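Local coordinates for hypothetical protein AF2331 (PDB 2FDO) that is of unknown function but forms an unusual interdigitated dimer with a new type of alpha + beta fold, at residues A[32-38]-A[50-56]. Sequence-based numbering, arbitrary orientation.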
ATOM      1  N   ASP A  32      -2.189   6.269  -6.142  1.00 51.00           N
ATOM      2  CA  ASP A  32      -1.347   7.193  -6.931  1.00 50.59           C
ATOM      3  C   ASP A  32       0.093   6.663  -6.999  1.00 50.68           C
ATOM      4  O   ASP A  32       0.975   7.080  -6.227  1.00 51.00           O
ATOM      5  CB  ASP A  32      -1.423   8.601  -6.304  1.00 49.73           C
ATOM      6  CG  ASP A  32      -0.934   9.696  -7.214  1.00 53.18           C
ATOM      7  OD1 ASP A  32      -0.620   9.437  -8.400  1.00 58.19           O
ATOM      8  OD2 ASP A  32      -0.893  10.878  -6.772  1.00 55.86           O
ATOM      9  N   VAL A  33       0.338   5.717  -7.893  1.00 50.94           N
ATOM     10  CA  VAL A  33       1.664   5.128  -7.995  1.00 51.79           C
ATOM     11  C   VAL A  33       2.582   6.069  -8.744  1.00 53.37           C
ATOM     12  O   VAL A  33       2.349   6.327  -9.916  1.00 55.40           O
ATOM     13  CB  VAL A  33       1.653   3.813  -8.731  1.00 51.17           C
ATOM     14  CG1 VAL A  33       3.090   3.237  -8.830  1.00 50.67           C
ATOM     15  CG2 VAL A  33       0.750   2.842  -8.025  1.00 51.48           C
ATOM     16  N   THR A  34       3.603   6.604  -8.091  1.00 53.79           N
ATOM     17  CA  THR A  34       4.462   7.568  -8.753  1.00 54.53           C
ATOM     18  C   THR A  34       5.707   6.939  -9.375  1.00 55.31           C
ATOM     19  O   THR A  34       6.431   7.603 -10.085  1.00 55.80           O
ATOM     20  CB  THR A  34       4.891   8.707  -7.777  1.00 54.71           C
ATOM     21  OG1 THR A  34       5.509   8.135  -6.612  1.00 54.29           O
ATOM     22  CG2 THR A  34       3.691   9.518  -7.361  1.00 53.19           C
ATOM     23  N   ASP A  35       5.974   5.667  -9.071  1.00 56.69           N
ATOM     24  CA  ASP A  35       7.097   4.943  -9.650  1.00 56.94           C
ATOM     25  C   ASP A  35       6.936   3.508  -9.319  1.00 56.33           C
ATOM     26  O   ASP A  35       6.329   3.176  -8.318  1.00 57.47           O
ATOM     27  CB  ASP A  35       8.420   5.390  -9.074  1.00 57.23           C
ATOM     28  CG  ASP A  35       9.591   5.153 -10.053  1.00 64.37           C
ATOM     29  OD1 ASP A  35       9.478   4.334 -11.043  1.00 66.20           O
ATOM     30  OD2 ASP A  35      10.628   5.857  -9.866  1.00 72.03           O
ATOM     31  N   PHE A  36       7.469   2.649 -10.168  1.00 56.31           N
ATOM     32  CA  PHE A  36       7.443   1.220  -9.966  1.00 55.65           C
ATOM     33  C   PHE A  36       8.578   0.605 -10.774  1.00 56.41           C
ATOM     34  O   PHE A  36       8.764   0.959 -11.914  1.00 55.97           O
ATOM     35  CB  PHE A  36       6.128   0.657 -10.441  1.00 55.35           C
ATOM     36  CG  PHE A  36       6.069  -0.842 -10.383  1.00 56.51           C
ATOM     37  CD1 PHE A  36       5.501  -1.482  -9.288  1.00 56.93           C
ATOM     38  CD2 PHE A  36       6.612  -1.611 -11.413  1.00 55.99           C
ATOM     39  CE1 PHE A  36       5.479  -2.856  -9.218  1.00 57.46           C
ATOM     40  CE2 PHE A  36       6.600  -2.970 -11.359  1.00 55.14           C
ATOM     41  CZ  PHE A  36       6.033  -3.605 -10.255  1.00 57.52           C
ATOM     42  N   CYS A  37       9.321  -0.327 -10.185  1.00 57.10           N
ATOM     43  CA  CYS A  37      10.457  -0.962 -10.841  1.00 57.72           C
ATOM     44  C   CYS A  37      10.889  -2.162 -10.020  1.00 57.34           C
ATOM     45  O   CYS A  37      10.352  -2.395  -8.947  1.00 57.26           O
ATOM     46  CB  CYS A  37      11.642  -0.005 -10.911  1.00 57.23           C
ATOM     47  SG  CYS A  37      12.248   0.350  -9.250  1.00 62.69           S
ATOM     48  N   LYS A  38      11.894  -2.878 -10.523  1.00 57.84           N
ATOM     49  CA  LYS A  38      12.477  -4.049  -9.873  1.00 58.12           C
ATOM     50  C   LYS A  38      13.941  -3.792  -9.668  1.00 57.65           C
ATOM     51  O   LYS A  38      14.572  -3.123 -10.461  1.00 57.61           O
ATOM     52  CB  LYS A  38      12.356  -5.307 -10.745  1.00 58.47           C
ATOM     53  CG  LYS A  38      10.949  -5.710 -11.017  1.00 60.18           C
ATOM     54  CD  LYS A  38      10.803  -7.190 -10.981  1.00 63.94           C
ATOM     55  CE  LYS A  38      10.923  -7.778 -12.351  1.00 66.71           C
ATOM     56  NZ  LYS A  38      10.185  -9.082 -12.349  1.00 69.26           N
ATOM     57  N   TYR A  50      13.293  -7.715  -6.110  1.00 54.64           N
ATOM     58  CA  TYR A  50      12.165  -7.124  -5.439  1.00 53.60           C
ATOM     59  C   TYR A  50      11.491  -6.119  -6.358  1.00 53.85           C
ATOM     60  O   TYR A  50      12.145  -5.512  -7.220  1.00 54.10           O
ATOM     61  CB  TYR A  50      12.584  -6.511  -4.090  1.00 53.38           C
ATOM     62  CG  TYR A  50      13.048  -7.560  -3.108  1.00 52.30           C
ATOM     63  CD1 TYR A  50      14.393  -7.933  -3.053  1.00 52.80           C
ATOM     64  CD2 TYR A  50      12.139  -8.223  -2.259  1.00 52.27           C
ATOM     65  CE1 TYR A  50      14.838  -8.907  -2.175  1.00 52.53           C
ATOM     66  CE2 TYR A  50      12.560  -9.219  -1.381  1.00 51.71           C
ATOM     67  CZ  TYR A  50      13.909  -9.558  -1.346  1.00 54.49           C
ATOM     68  OH  TYR A  50      14.381 -10.525  -0.476  1.00 56.85           O
ATOM     69  N   CYS A  51      10.172  -5.973  -6.207  1.00 53.89           N
ATOM     70  CA  CYS A  51       9.462  -4.897  -6.864  1.00 54.31           C
ATOM     71  C   CYS A  51       9.318  -3.771  -5.886  1.00 53.44           C
ATOM     72  O   CYS A  51       9.135  -3.991  -4.691  1.00 52.48           O
ATOM     73  CB  CYS A  51       8.061  -5.291  -7.281  1.00 55.25           C
ATOM     74  SG  CYS A  51       7.862  -6.891  -8.066  1.00 61.55           S
ATOM     75  N   PHE A  52       9.360  -2.561  -6.425  1.00 52.41           N
ATOM     76  CA  PHE A  52       9.308  -1.374  -5.629  1.00 51.54           C
ATOM     77  C   PHE A  52       8.173  -0.549  -6.162  1.00 51.78           C
ATOM     78  O   PHE A  52       8.109  -0.231  -7.351  1.00 51.51           O
ATOM     79  CB  PHE A  52      10.657  -0.660  -5.729  1.00 50.32           C
ATOM     80  CG  PHE A  52      11.794  -1.439  -5.078  1.00 49.94           C
ATOM     81  CD1 PHE A  52      12.413  -2.523  -5.742  1.00 46.75           C
ATOM     82  CD2 PHE A  52      12.227  -1.121  -3.779  1.00 49.54           C
ATOM     83  CE1 PHE A  52      13.463  -3.257  -5.118  1.00 44.18           C
ATOM     84  CE2 PHE A  52      13.281  -1.883  -3.140  1.00 47.63           C
ATOM     85  CZ  PHE A  52      13.895  -2.945  -3.844  1.00 45.73           C
ATOM     86  N   ALA A  53       7.236  -0.229  -5.288  1.00 51.79           N
ATOM     87  CA  ALA A  53       6.074   0.527  -5.722  1.00 51.22           C
ATOM     88  C   ALA A  53       5.956   1.710  -4.769  1.00 51.93           C
ATOM     89  O   ALA A  53       5.983   1.538  -3.544  1.00 51.38           O
ATOM     90  CB  ALA A  53       4.861  -0.313  -5.677  1.00 50.34           C
ATOM     91  N   GLU A  54       5.872   2.896  -5.352  1.00 51.08           N
ATOM     92  CA  GLU A  54       5.900   4.111  -4.606  1.00 51.91           C
ATOM     93  C   GLU A  54       4.563   4.800  -4.809  1.00 51.04           C
ATOM     94  O   GLU A  54       4.085   4.891  -5.948  1.00 51.63           O
ATOM     95  CB  GLU A  54       7.033   5.036  -5.123  1.00 50.63           C
ATOM     96  CG  GLU A  54       7.040   6.396  -4.403  1.00 53.15           C
ATOM     97  CD  GLU A  54       8.086   7.347  -4.963  1.00 56.08           C
ATOM     98  OE1 GLU A  54       7.945   7.825  -6.137  1.00 55.25           O
ATOM     99  OE2 GLU A  54       9.064   7.609  -4.202  1.00 60.48           O
ATOM    100  N   PHE A  55       4.010   5.332  -3.730  1.00 49.30           N
ATOM    101  CA  PHE A  55       2.698   5.926  -3.744  1.00 49.45           C
ATOM    102  C   PHE A  55       2.828   7.255  -3.115  1.00 49.42           C
ATOM    103  O   PHE A  55       3.642   7.414  -2.186  1.00 50.55           O
ATOM    104  CB  PHE A  55       1.645   5.119  -2.910  1.00 48.86           C
ATOM    105  CG  PHE A  55       1.483   3.689  -3.347  1.00 48.22           C
ATOM    106  CD1 PHE A  55       2.355   2.718  -2.899  1.00 46.93           C
ATOM    107  CD2 PHE A  55       0.465   3.322  -4.212  1.00 47.44           C
ATOM    108  CE1 PHE A  55       2.200   1.380  -3.299  1.00 49.26           C
ATOM    109  CE2 PHE A  55       0.313   2.002  -4.605  1.00 48.75           C
ATOM    110  CZ  PHE A  55       1.164   1.029  -4.122  1.00 47.53           C
ATOM    111  N   ALA A  56       1.997   8.169  -3.625  1.00 48.86           N
ATOM    112  CA  ALA A  56       1.876   9.551  -3.208  1.00 48.63           C
ATOM    113  C   ALA A  56       0.557   9.751  -2.507  1.00 49.41           C
ATOM    114  O   ALA A  56      -0.464   9.134  -2.851  1.00 49.42           O
ATOM    115  CB  ALA A  56       1.892  10.451  -4.412  1.00 47.04           C
TER
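C37 and F52 form a hydrogen-bonded antiparallel pair between residues 32-38 and 50-56, the two arms of a beta hairpin. F52 N gives its hydrogen to C37 O at 2.7 Å, and C37 N returns one to F52 O. E54 N binds D35 O, while T34 N reaches E54 O at 2.8 Å and A56 N binds D32 O. The pairing slips by one residue between V33 and D35, a beta bulge whose extra residue is T34, with psi near -10° instead of an extended value.

At the bulge, T34 offers a hydroxyl: OG1 donates to E54 OE1 at 2.5 Å, meeting the carboxylate on its anti side and 31° out of its plane. Glutamate suits the place because its chain, extended with CG anti to the backbone N (chi1 176°), is long enough to bring an acceptor to the threonine. An alanine here would remove that acceptor and is likely to leave the T34 hydroxyl without its mate.

On the face shared by V33, F36, K38, C51, A53 and F55, the contacts are mostly apolar, and the lysine's end leads away. The branched V33 puts CG2 3.5 Å from F55 CE2; small A53 sets its CB at the edge of the F36 ring, 3.8 Å from CD1, and C51 CB approaches CZ of the same ring. On the other face, C37 SG packs against F52 CB at 4.0 Å.

Residues 50-56 also pair with an antiparallel strand of the second subunit, continuing the sheet across the dimer. The chemistry thus implies a hairpin joined mainly through its backbone, with apolar contacts on both faces and one polar side-chain link at the bulge.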